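Local atomic coordinates of chromosome replication initiation inhibitor protein (PDB entry 3FD3), a protein that probably regulates transcription as a DNA-binding factor of the LysR family, this chain being its C-terminal, substrate-binding-type part without the DNA-binding domain. Residues L97-Q107 with Y126-F137; L111-A119 with L167-I175. All blocks are in the same frame, centred on the assembly; numbering follows the deposited sequence. Where two conformers were deposited one is given.

How the contacts relate
Both contacts sit in the same half of this LysR substrate-binding domain, their centres about 14 Å apart, and along the chain their segments alternate: 97-107, 111-119, 126-137, then 167-175. Contact 1 pairs strands 102-104 and 128-130; helix 111-120, one side of contact 2, is the connection between them, so the three form a beta-alpha-beta unit. Contact 2 packs that helix on the long strand 165-181 of the six-stranded mixed sheet. The two meet at Gln112 and Ile116: Gln112 touches Leu103, Tyr126 and Phe137, and Ile116 packs on Tyr126. The helix thus packs against both the two-stranded parallel sheet and the mixed sheet.

Contact 1: L97-Q107 with Y126-F137; sequences LARAPGLTFNQ and YPTHWLPSTDGF
Thr104 reaches across to Tyr126, Thr128 and Trp130. Its CB lies 3.4 Å from OG1 of Thr128. From there the two branches part. With OG1 anti to the carbonyl carbon (chi1 -51°), the hydroxyl sits 2.6 Å from Tyr126 OH, in a hydrogen bond where either could donate, and meets that ring at its edge. Thr104 OG1 also lies 2.7 Å from Thr128 OG1; the side chains of the two threonines cross at about a right angle. CG2 turns instead to the indole, 3.6 Å from Trp130 CZ3. Thr128 OG1 in turn donates to His129 O, which also accepts from Thr104 N. The backbones here are the two parallel strands of a beta-alpha-beta crossover, 102-104 and 128-130, bonded from Gly102 N to Pro127 O through to Leu131 N and Thr104 O. On the face carrying Leu103 and His129, Leu103 CB makes a CH-pi contact with the Phe137 ring, 3.9 Å from its centroid. Past the strands, Pro132 CA makes another CH-pi contact over the centre of the Phe105 ring, 3.6 Å from the centroid, while Ser133 N lies over the same face toward the rim.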
loop_
_atom_site.group_PDB
_atom_site.type_symbol
_atom_site.label_atom_id
_atom_site.label_comp_id
_atom_site.label_asym_id
_atom_site.label_seq_id
_atom_site.Cartn_x
_atom_site.Cartn_y
_atom_site.Cartn_z
ATOM N N LEU A 97 8.892 -9.569 -24.706
ATOM C CA LEU A 97 8.181 -9.814 -23.443
ATOM C C LEU A 97 8.753 -10.994 -22.677
ATOM O O LEU A 97 8.619 -11.078 -21.459
ATOM C CB LEU A 97 6.694 -10.028 -23.696
ATOM C CG LEU A 97 5.893 -8.757 -23.967
ATOM C CD1 LEU A 97 4.564 -9.143 -24.652
ATOM C CD2 LEU A 97 5.688 -7.932 -22.669
ATOM N N ALA A 98 9.436 -11.889 -23.378
ATOM C CA ALA A 98 10.079 -13.014 -22.712
ATOM C C ALA A 98 11.325 -12.587 -21.963
ATOM O O ALA A 98 11.856 -13.370 -21.176
ATOM C CB ALA A 98 10.422 -14.130 -23.739
ATOM N N ARG A 99 11.801 -11.366 -22.221
ATOM C CA ARG A 99 13.021 -10.846 -21.613
ATOM C C ARG A 99 12.870 -9.592 -20.735
ATOM O O ARG A 99 13.759 -9.324 -19.942
ATOM C CB ARG A 99 14.047 -10.561 -22.709
ATOM C CG ARG A 99 14.406 -11.804 -23.501
ATOM C CD ARG A 99 15.379 -11.477 -24.593
ATOM N NE ARG A 99 15.965 -12.683 -25.170
ATOM C CZ ARG A 99 17.000 -13.359 -24.652
ATOM N NH1 ARG A 99 17.572 -12.978 -23.506
ATOM N NH2 ARG A 99 17.460 -14.439 -25.276
ATOM N N ALA A 100 11.789 -8.827 -20.882
ATOM C CA ALA A 100 11.623 -7.553 -20.183
ATOM C C ALA A 100 11.112 -7.822 -18.764
ATOM O O ALA A 100 10.194 -8.624 -18.609
ATOM C CB ALA A 100 10.622 -6.686 -20.919
ATOM N N PRO A 101 11.667 -7.147 -17.739
ATOM C CA PRO A 101 11.147 -7.387 -16.386
ATOM C C PRO A 101 9.724 -6.871 -16.199
ATOM O O PRO A 101 9.471 -5.674 -16.313
ATOM C CB PRO A 101 12.110 -6.591 -15.485
ATOM C CG PRO A 101 13.337 -6.492 -16.264
ATOM C CD PRO A 101 12.917 -6.372 -17.706
ATOM N N GLY A 102 8.813 -7.781 -15.881
ATOM C CA GLY A 102 7.469 -7.404 -15.506
ATOM C C GLY A 102 7.376 -7.079 -14.030
ATOM O O GLY A 102 8.334 -7.288 -13.240
ATOM N N LEU A 103 6.186 -6.625 -13.656
ATOM C CA LEU A 103 5.777 -6.501 -12.268
ATOM C C LEU A 103 4.547 -7.392 -12.058
ATOM O O LEU A 103 3.591 -7.332 -12.847
ATOM C CB LEU A 103 5.412 -5.061 -11.928
ATOM C CG LEU A 103 6.473 -4.015 -12.215
ATOM C CD1 LEU A 103 5.899 -2.585 -12.127
ATOM C CD2 LEU A 103 7.680 -4.200 -11.252
ATOM N N THR A 104 4.577 -8.202 -11.007
ATOM C CA THR A 104 3.458 -9.098 -10.660
ATOM C C THR A 104 3.163 -8.931 -9.167
ATOM O O THR A 104 4.070 -8.901 -8.347
ATOM C CB THR A 104 3.766 -10.564 -11.034
ATOM O OG1 THR A 104 4.221 -10.641 -12.405
ATOM C CG2 THR A 104 2.500 -11.461 -10.863
ATOM N N PHE A 105 1.894 -8.801 -8.811
ATOM C CA PHE A 105 1.523 -8.427 -7.446
ATOM C C PHE A 105 1.792 -9.623 -6.516
ATOM O O PHE A 105 2.451 -9.487 -5.493
ATOM C CB PHE A 105 0.050 -7.979 -7.439
ATOM C CG PHE A 105 -0.397 -7.306 -6.184
ATOM C CD1 PHE A 105 -0.637 -8.039 -5.036
ATOM C CD2 PHE A 105 -0.631 -5.940 -6.157
ATOM C CE1 PHE A 105 -1.074 -7.423 -3.866
ATOM C CE2 PHE A 105 -1.073 -5.322 -4.986
ATOM C CZ PHE A 105 -1.290 -6.039 -3.870
ATOM N N ASN A 106 1.300 -10.793 -6.894
ATOM C CA ASN A 106 1.527 -12.019 -6.165
ATOM C C ASN A 106 1.178 -13.189 -7.084
ATOM O O ASN A 106 0.934 -12.981 -8.262
ATOM C CB ASN A 106 0.754 -12.060 -4.833
ATOM C CG ASN A 106 -0.744 -11.999 -5.021
ATOM O OD1 ASN A 106 -1.277 -12.399 -6.071
ATOM N ND2 ASN A 106 -1.451 -11.549 -3.976
ATOM N N GLN A 107 1.150 -14.403 -6.571
ATOM C CA GLN A 107 0.978 -15.564 -7.446
ATOM C C GLN A 107 -0.430 -15.690 -8.023
ATOM O O GLN A 107 -0.642 -16.444 -8.955
ATOM C CB GLN A 107 1.397 -16.839 -6.715
ATOM C CG GLN A 107 2.894 -16.827 -6.410
ATOM C CD GLN A 107 3.371 -18.018 -5.626
ATOM O OE1 GLN A 107 3.952 -18.950 -6.189
ATOM N NE2 GLN A 107 3.141 -17.997 -4.310
ATOM N N TYR A 126 6.724 -14.324 -18.957
ATOM C CA TYR A 126 7.544 -13.120 -18.765
ATOM C C TYR A 126 8.305 -13.208 -17.438
ATOM O O TYR A 126 7.758 -13.700 -16.453
ATOM C CB TYR A 126 6.674 -11.853 -18.833
ATOM C CG TYR A 126 5.679 -11.699 -17.719
ATOM C CD1 TYR A 126 4.434 -12.325 -17.765
ATOM C CD2 TYR A 126 5.969 -10.907 -16.613
ATOM C CE1 TYR A 126 3.505 -12.186 -16.724
ATOM C CE2 TYR A 126 5.067 -10.770 -15.563
ATOM C CZ TYR A 126 3.830 -11.413 -15.615
ATOM O OH TYR A 126 2.942 -11.260 -14.559
ATOM N N PRO A 127 9.560 -12.725 -17.406
ATOM C CA PRO A 127 10.280 -12.668 -16.133
ATOM C C PRO A 127 9.701 -11.527 -15.313
ATOM O O PRO A 127 9.215 -10.546 -15.871
ATOM C CB PRO A 127 11.722 -12.371 -16.555
ATOM C CG PRO A 127 11.607 -11.643 -17.823
ATOM C CD PRO A 127 10.369 -12.166 -18.505
ATOM N N THR A 128 9.714 -11.646 -13.999
ATOM C CA THR A 128 9.035 -10.633 -13.218
ATOM C C THR A 128 9.681 -10.351 -11.898
ATOM O O THR A 128 10.262 -11.230 -11.256
ATOM C CB THR A 128 7.540 -11.041 -12.978
ATOM O OG1 THR A 128 6.772 -9.899 -12.582
ATOM C CG2 THR A 128 7.426 -12.143 -11.912
ATOM N N HIS A 129 9.526 -9.109 -11.472
ATOM C CA HIS A 129 9.663 -8.778 -10.071
ATOM C C HIS A 129 8.324 -9.066 -9.388
ATOM O O HIS A 129 7.280 -9.015 -10.028
ATOM C CB HIS A 129 9.969 -7.288 -9.873
ATOM C CG HIS A 129 11.144 -6.777 -10.634
ATOM N ND1 HIS A 129 12.447 -7.058 -10.273
ATOM C CD2 HIS A 129 11.221 -5.929 -11.688
ATOM C CE1 HIS A 129 13.273 -6.427 -11.092
ATOM N NE2 HIS A 129 12.557 -5.753 -11.974
ATOM N N TRP A 130 8.352 -9.337 -8.089
ATOM C CA TRP A 130 7.126 -9.559 -7.318
ATOM C C TRP A 130 6.972 -8.431 -6.314
ATOM O O TRP A 130 7.876 -8.178 -5.506
ATOM C CB TRP A 130 7.175 -10.904 -6.614
ATOM C CG TRP A 130 7.405 -12.055 -7.555
ATOM C CD1 TRP A 130 8.605 -12.558 -7.978
ATOM C CD2 TRP A 130 6.390 -12.872 -8.164
ATOM N NE1 TRP A 130 8.395 -13.630 -8.820
ATOM C CE2 TRP A 130 7.047 -13.833 -8.957
ATOM C CE3 TRP A 130 4.994 -12.869 -8.122
ATOM C CZ2 TRP A 130 6.354 -14.790 -9.701
ATOM C CZ3 TRP A 130 4.304 -13.818 -8.861
ATOM C CH2 TRP A 130 4.982 -14.763 -9.640
ATOM N N LEU A 131 5.822 -7.751 -6.370
ATOM C CA LEU A 131 5.652 -6.496 -5.660
ATOM C C LEU A 131 4.184 -6.364 -5.229
ATOM O O LEU A 131 3.347 -5.864 -5.982
ATOM C CB LEU A 131 6.103 -5.365 -6.559
ATOM C CG LEU A 131 5.969 -3.975 -5.973
ATOM C CD1 LEU A 131 6.547 -3.887 -4.586
ATOM C CD2 LEU A 131 6.610 -2.995 -6.946
ATOM N N PRO A 132 3.860 -6.875 -4.049
ATOM C CA PRO A 132 2.460 -6.912 -3.604
ATOM C C PRO A 132 2.003 -5.567 -3.012
ATOM O O PRO A 132 1.691 -5.446 -1.801
ATOM C CB PRO A 132 2.483 -8.004 -2.555
ATOM C CG PRO A 132 3.829 -7.953 -1.984
ATOM C CD PRO A 132 4.741 -7.609 -3.123
ATOM N N SER A 133 1.982 -4.545 -3.849
ATOM C CA SER A 133 1.666 -3.175 -3.411
ATOM C C SER A 133 1.134 -2.375 -4.571
ATOM O O SER A 133 1.791 -2.270 -5.601
ATOM C CB SER A 133 2.934 -2.457 -2.904
ATOM O OG SER A 133 2.635 -1.097 -2.577
ATOM N N THR A 134 -0.062 -1.803 -4.418
ATOM C CA THR A 134 -0.634 -0.973 -5.502
ATOM C C THR A 134 0.219 0.278 -5.754
ATOM O O THR A 134 0.570 0.622 -6.915
ATOM C CB THR A 134 -2.070 -0.554 -5.127
ATOM O OG1 THR A 134 -2.852 -1.742 -4.948
ATOM C CG2 THR A 134 -2.705 0.389 -6.194
ATOM N N ASP A 135 0.520 0.979 -4.670
ATOM C CA ASP A 135 1.318 2.199 -4.768
ATOM C C ASP A 135 2.750 1.853 -5.206
ATOM O O ASP A 135 3.364 2.578 -6.003
ATOM C CB ASP A 135 1.278 2.989 -3.457
ATOM C CG ASP A 135 1.379 2.095 -2.194
ATOM O OD1 ASP A 135 0.499 1.182 -1.934
ATOM O OD2 ASP A 135 2.349 2.339 -1.442
ATOM N N GLY A 136 3.272 0.739 -4.704
ATOM C CA GLY A 136 4.602 0.262 -5.106
ATOM C C GLY A 136 4.678 -0.018 -6.596
ATOM O O GLY A 136 5.679 0.327 -7.255
ATOM N N PHE A 137 3.639 -0.635 -7.142
ATOM C CA PHE A 137 3.569 -0.898 -8.596
ATOM C C PHE A 137 3.775 0.403 -9.388
ATOM O O PHE A 137 4.534 0.433 -10.348
ATOM C CB PHE A 137 2.205 -1.477 -9.021
ATOM C CG PHE A 137 2.238 -2.891 -9.529
ATOM C CD1 PHE A 137 2.613 -3.934 -8.717
ATOM C CD2 PHE A 137 1.777 -3.180 -10.813
ATOM C CE1 PHE A 137 2.597 -5.259 -9.183
ATOM C CE2 PHE A 137 1.768 -4.484 -11.277
ATOM C CZ PHE A 137 2.160 -5.537 -10.436
#

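Contact 2: L111-A119 with L167-I175; sequences LQASWIRTA and LMPGTPLDI
The indole of Trp115 is the flat group here, and Thr171 and Met168 both meet it at an edge. Its NE1 donates to Thr171 OG1 at 2.9 Å, with an N-H...O angle of 154°. The hydroxyl oxygen is only 11° out of the ring plane. Thr171 O also lies in the plane beside the pyrrole side, where it takes a weak second bond from NE1. Farther round the rim, Met168, a selenomethionine, brings CB to 3.9 Å from CZ2 of Trp115 in the conformer given. Leu167 approaches the six-membered ring obliquely, its CB 3.7 Å from CH2. Over one face lies Ala119 CB, one helical turn farther on, and the ring of Trp147 meets the indole with the planes inclined. CG of Trp115 is anti to the backbone N (chi1 179°), which swings the ring out from the helix toward the 167-171 loop.

At the start of the helix the contact turns apolar. In the conformer given, Leu173 brings CD2 to 3.8 Å from Leu111 CD2, the two side chains crossing at about a right angle; Ile175 CD1 adds to the same cluster. Thus helix 111-120 packs on strand 165-181 of the mixed sheet, and Leu149 of strand 148-151, the edge strand beyond 66-79 in that sheet, touches Leu111, Trp115 and Leu173.

Thr171 OG1 donates its own proton to Met168 O, so the same oxygen can accept from the indole N-H. Donating one way and accepting the other probably holds the hydroxyl in one rotation and ties the loop's turn to the rim of a buried tryptophan.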
loop_
_atom_site.group_PDB
_atom_site.type_symbol
_atom_site.label_atom_id
_atom_site.label_comp_id
_atom_site.label_asym_id
_atom_site.label_seq_id
_atom_site.Cartn_x
_atom_site.Cartn_y
_atom_site.Cartn_z
ATOM N N LEU A 111 -3.263 -10.314 -14.156
ATOM C CA LEU A 111 -3.487 -9.155 -15.038
ATOM C C LEU A 111 -2.454 -8.975 -16.158
ATOM O O LEU A 111 -2.806 -8.641 -17.290
ATOM C CB LEU A 111 -3.619 -7.854 -14.224
ATOM C CG LEU A 111 -4.736 -7.784 -13.179
ATOM C CD1 LEU A 111 -4.904 -6.320 -12.717
ATOM C CD2 LEU A 111 -6.070 -8.373 -13.658
ATOM N N GLN A 112 -1.179 -9.180 -15.863
ATOM C CA GLN A 112 -0.165 -9.031 -16.897
ATOM C C GLN A 112 -0.343 -10.146 -17.929
ATOM O O GLN A 112 -0.259 -9.895 -19.124
ATOM C CB GLN A 112 1.243 -9.121 -16.320
ATOM C CG GLN A 112 1.679 -7.871 -15.564
ATOM C CD GLN A 112 0.921 -7.630 -14.273
ATOM O OE1 GLN A 112 0.514 -6.504 -13.992
ATOM N NE2 GLN A 112 0.776 -8.671 -13.456
ATOM N N ALA A 113 -0.586 -11.361 -17.449
ATOM C CA ALA A 113 -0.779 -12.526 -18.328
ATOM C C ALA A 113 -1.987 -12.311 -19.237
ATOM O O ALA A 113 -1.951 -12.575 -20.447
ATOM C CB ALA A 113 -0.954 -13.806 -17.504
ATOM N N SER A 114 -3.066 -11.824 -18.644
ATOM C CA SER A 114 -4.287 -11.545 -19.377
ATOM C C SER A 114 -4.065 -10.450 -20.432
ATOM O O SER A 114 -4.483 -10.592 -21.575
ATOM C CB SER A 114 -5.391 -11.114 -18.411
ATOM O OG SER A 114 -6.569 -10.933 -19.157
ATOM N N TRP A 115 -3.393 -9.377 -20.037
ATOM C CA TRP A 115 -3.075 -8.284 -20.954
ATOM C C TRP A 115 -2.255 -8.786 -22.140
ATOM O O TRP A 115 -2.574 -8.489 -23.285
ATOM C CB TRP A 115 -2.343 -7.135 -20.233
ATOM C CG TRP A 115 -2.004 -6.040 -21.179
ATOM C CD1 TRP A 115 -2.829 -5.025 -21.585
ATOM C CD2 TRP A 115 -0.791 -5.881 -21.894
ATOM N NE1 TRP A 115 -2.193 -4.234 -22.506
ATOM C CE2 TRP A 115 -0.936 -4.740 -22.714
ATOM C CE3 TRP A 115 0.415 -6.602 -21.941
ATOM C CZ2 TRP A 115 0.078 -4.295 -23.557
ATOM C CZ3 TRP A 115 1.415 -6.157 -22.776
ATOM C CH2 TRP A 115 1.232 -5.024 -23.592
ATOM N N ILE A 116 -1.223 -9.582 -21.872
ATOM C CA ILE A 116 -0.416 -10.150 -22.966
ATOM C C ILE A 116 -1.266 -10.976 -23.941
ATOM O O ILE A 116 -1.172 -10.807 -25.160
ATOM C CB ILE A 116 0.716 -11.036 -22.440
ATOM C CG1 ILE A 116 1.742 -10.180 -21.671
ATOM C CG2 ILE A 116 1.395 -11.761 -23.608
ATOM C CD1 ILE A 116 2.717 -10.987 -20.804
ATOM N N ARG A 117 -2.070 -11.872 -23.374
ATOM C CA ARG A 117 -2.945 -12.766 -24.121
ATOM C C ARG A 117 -3.810 -11.953 -25.082
ATOM O O ARG A 117 -3.899 -12.260 -26.279
ATOM C CB ARG A 117 -3.797 -13.540 -23.105
ATOM C CG ARG A 117 -4.674 -14.627 -23.637
ATOM C CD ARG A 117 -4.959 -15.685 -22.556
ATOM N NE ARG A 117 -5.445 -15.151 -21.284
ATOM C CZ ARG A 117 -4.841 -15.327 -20.110
ATOM N NH1 ARG A 117 -3.709 -16.012 -20.024
ATOM N NH2 ARG A 117 -5.368 -14.815 -19.012
ATOM N N THR A 118 -4.405 -10.891 -24.550
ATOM C CA THR A 118 -5.265 -9.985 -25.308
ATOM C C THR A 118 -4.546 -9.108 -26.333
ATOM O O THR A 118 -5.040 -8.919 -27.445
ATOM C CB THR A 118 -6.031 -9.053 -24.372
ATOM O OG1 THR A 118 -6.940 -9.839 -23.603
ATOM C CG2 THR A 118 -6.825 -8.019 -25.193
ATOM N N ALA A 119 -3.412 -8.554 -25.943
ATOM C CA ALA A 119 -2.672 -7.604 -26.762
ATOM C C ALA A 119 -1.943 -8.281 -27.907
ATOM O O ALA A 119 -1.921 -7.752 -29.014
ATOM C CB ALA A 119 -1.669 -6.800 -25.888
ATOM N N LEU A 167 2.364 0.451 -22.994
ATOM C CA LEU A 167 3.068 -0.483 -23.888
ATOM C C LEU A 167 2.423 -0.561 -25.256
ATOM O O LEU A 167 3.124 -0.573 -26.288
ATOM C CB LEU A 167 3.159 -1.872 -23.276
ATOM C CG LEU A 167 4.333 -2.094 -22.305
ATOM C CD1 LEU A 167 4.298 -1.177 -21.064
ATOM C CD2 LEU A 167 4.381 -3.524 -21.877
HETATM N N MSE A 168 1.095 -0.622 -25.269
HETATM C CA MSE A 168 0.334 -0.665 -26.501
HETATM C C MSE A 168 -0.896 0.199 -26.280
HETATM O O MSE A 168 -1.853 -0.243 -25.650
HETATM C CB MSE A 168 -0.055 -2.103 -26.840
HETATM C CG MSE A 168 -0.652 -2.274 -28.217
HETATM SE SE MSE A 168 -0.460 -4.100 -28.881
HETATM C CE MSE A 168 1.493 -4.153 -28.895
ATOM N N PRO A 169 -0.854 1.453 -26.754
ATOM C CA PRO A 169 -2.000 2.342 -26.595
ATOM C C PRO A 169 -3.314 1.683 -26.993
ATOM O O PRO A 169 -3.367 0.962 -27.992
ATOM C CB PRO A 169 -1.663 3.508 -27.525
ATOM C CG PRO A 169 -0.191 3.558 -27.533
ATOM C CD PRO A 169 0.263 2.124 -27.444
ATOM N N GLY A 170 -4.357 1.894 -26.199
ATOM C CA GLY A 170 -5.673 1.436 -26.571
ATOM C C GLY A 170 -5.881 -0.018 -26.229
ATOM O O GLY A 170 -6.719 -0.662 -26.836
ATOM N N THR A 171 -5.150 -0.531 -25.231
ATOM C CA THR A 171 -5.312 -1.927 -24.810
ATOM C C THR A 171 -5.607 -2.034 -23.301
ATOM O O THR A 171 -4.932 -2.782 -22.583
ATOM C CB THR A 171 -4.073 -2.769 -25.156
ATOM O OG1 THR A 171 -2.917 -2.216 -24.516
ATOM C CG2 THR A 171 -3.886 -2.819 -26.681
ATOM N N PRO A 172 -6.638 -1.313 -22.830
ATOM C CA PRO A 172 -6.922 -1.392 -21.397
ATOM C C PRO A 172 -7.451 -2.753 -20.984
ATOM O O PRO A 172 -7.964 -3.524 -21.822
ATOM C CB PRO A 172 -7.999 -0.321 -21.189
ATOM C CG PRO A 172 -8.668 -0.204 -22.497
ATOM C CD PRO A 172 -7.573 -0.409 -23.519
ATOM N N LEU A 173 -7.342 -3.035 -19.692
ATOM C CA LEU A 173 -7.874 -4.241 -19.080
ATOM C C LEU A 173 -8.889 -3.778 -18.048
ATOM O O LEU A 173 -8.543 -3.033 -17.117
ATOM C CB LEU A 173 -6.745 -5.021 -18.408
ATOM C CG LEU A 173 -6.996 -6.459 -17.964
ATOM C CD1 LEU A 173 -5.679 -7.266 -17.944
ATOM C CD2 LEU A 173 -7.658 -6.483 -16.592
ATOM N N ASP A 174 -10.130 -4.205 -18.224
ATOM C CA ASP A 174 -11.235 -3.762 -17.373
ATOM C C ASP A 174 -11.693 -4.858 -16.428
ATOM O O ASP A 174 -12.024 -5.967 -16.864
ATOM C CB ASP A 174 -12.405 -3.373 -18.267
ATOM C CG ASP A 174 -12.142 -2.123 -19.067
ATOM O OD1 ASP A 174 -11.214 -1.357 -18.747
ATOM O OD2 ASP A 174 -12.885 -1.896 -20.038
ATOM N N ILE A 175 -11.786 -4.519 -15.146
ATOM C CA ILE A 175 -12.230 -5.436 -14.119
ATOM C C ILE A 175 -13.491 -4.862 -13.455
ATOM O O ILE A 175 -13.438 -3.845 -12.751
ATOM C CB ILE A 175 -11.148 -5.643 -13.046
ATOM C CG1 ILE A 175 -9.856 -6.201 -13.671
ATOM C CG2 ILE A 175 -11.666 -6.561 -11.949
ATOM C CD1 ILE A 175 -9.975 -7.554 -14.313
#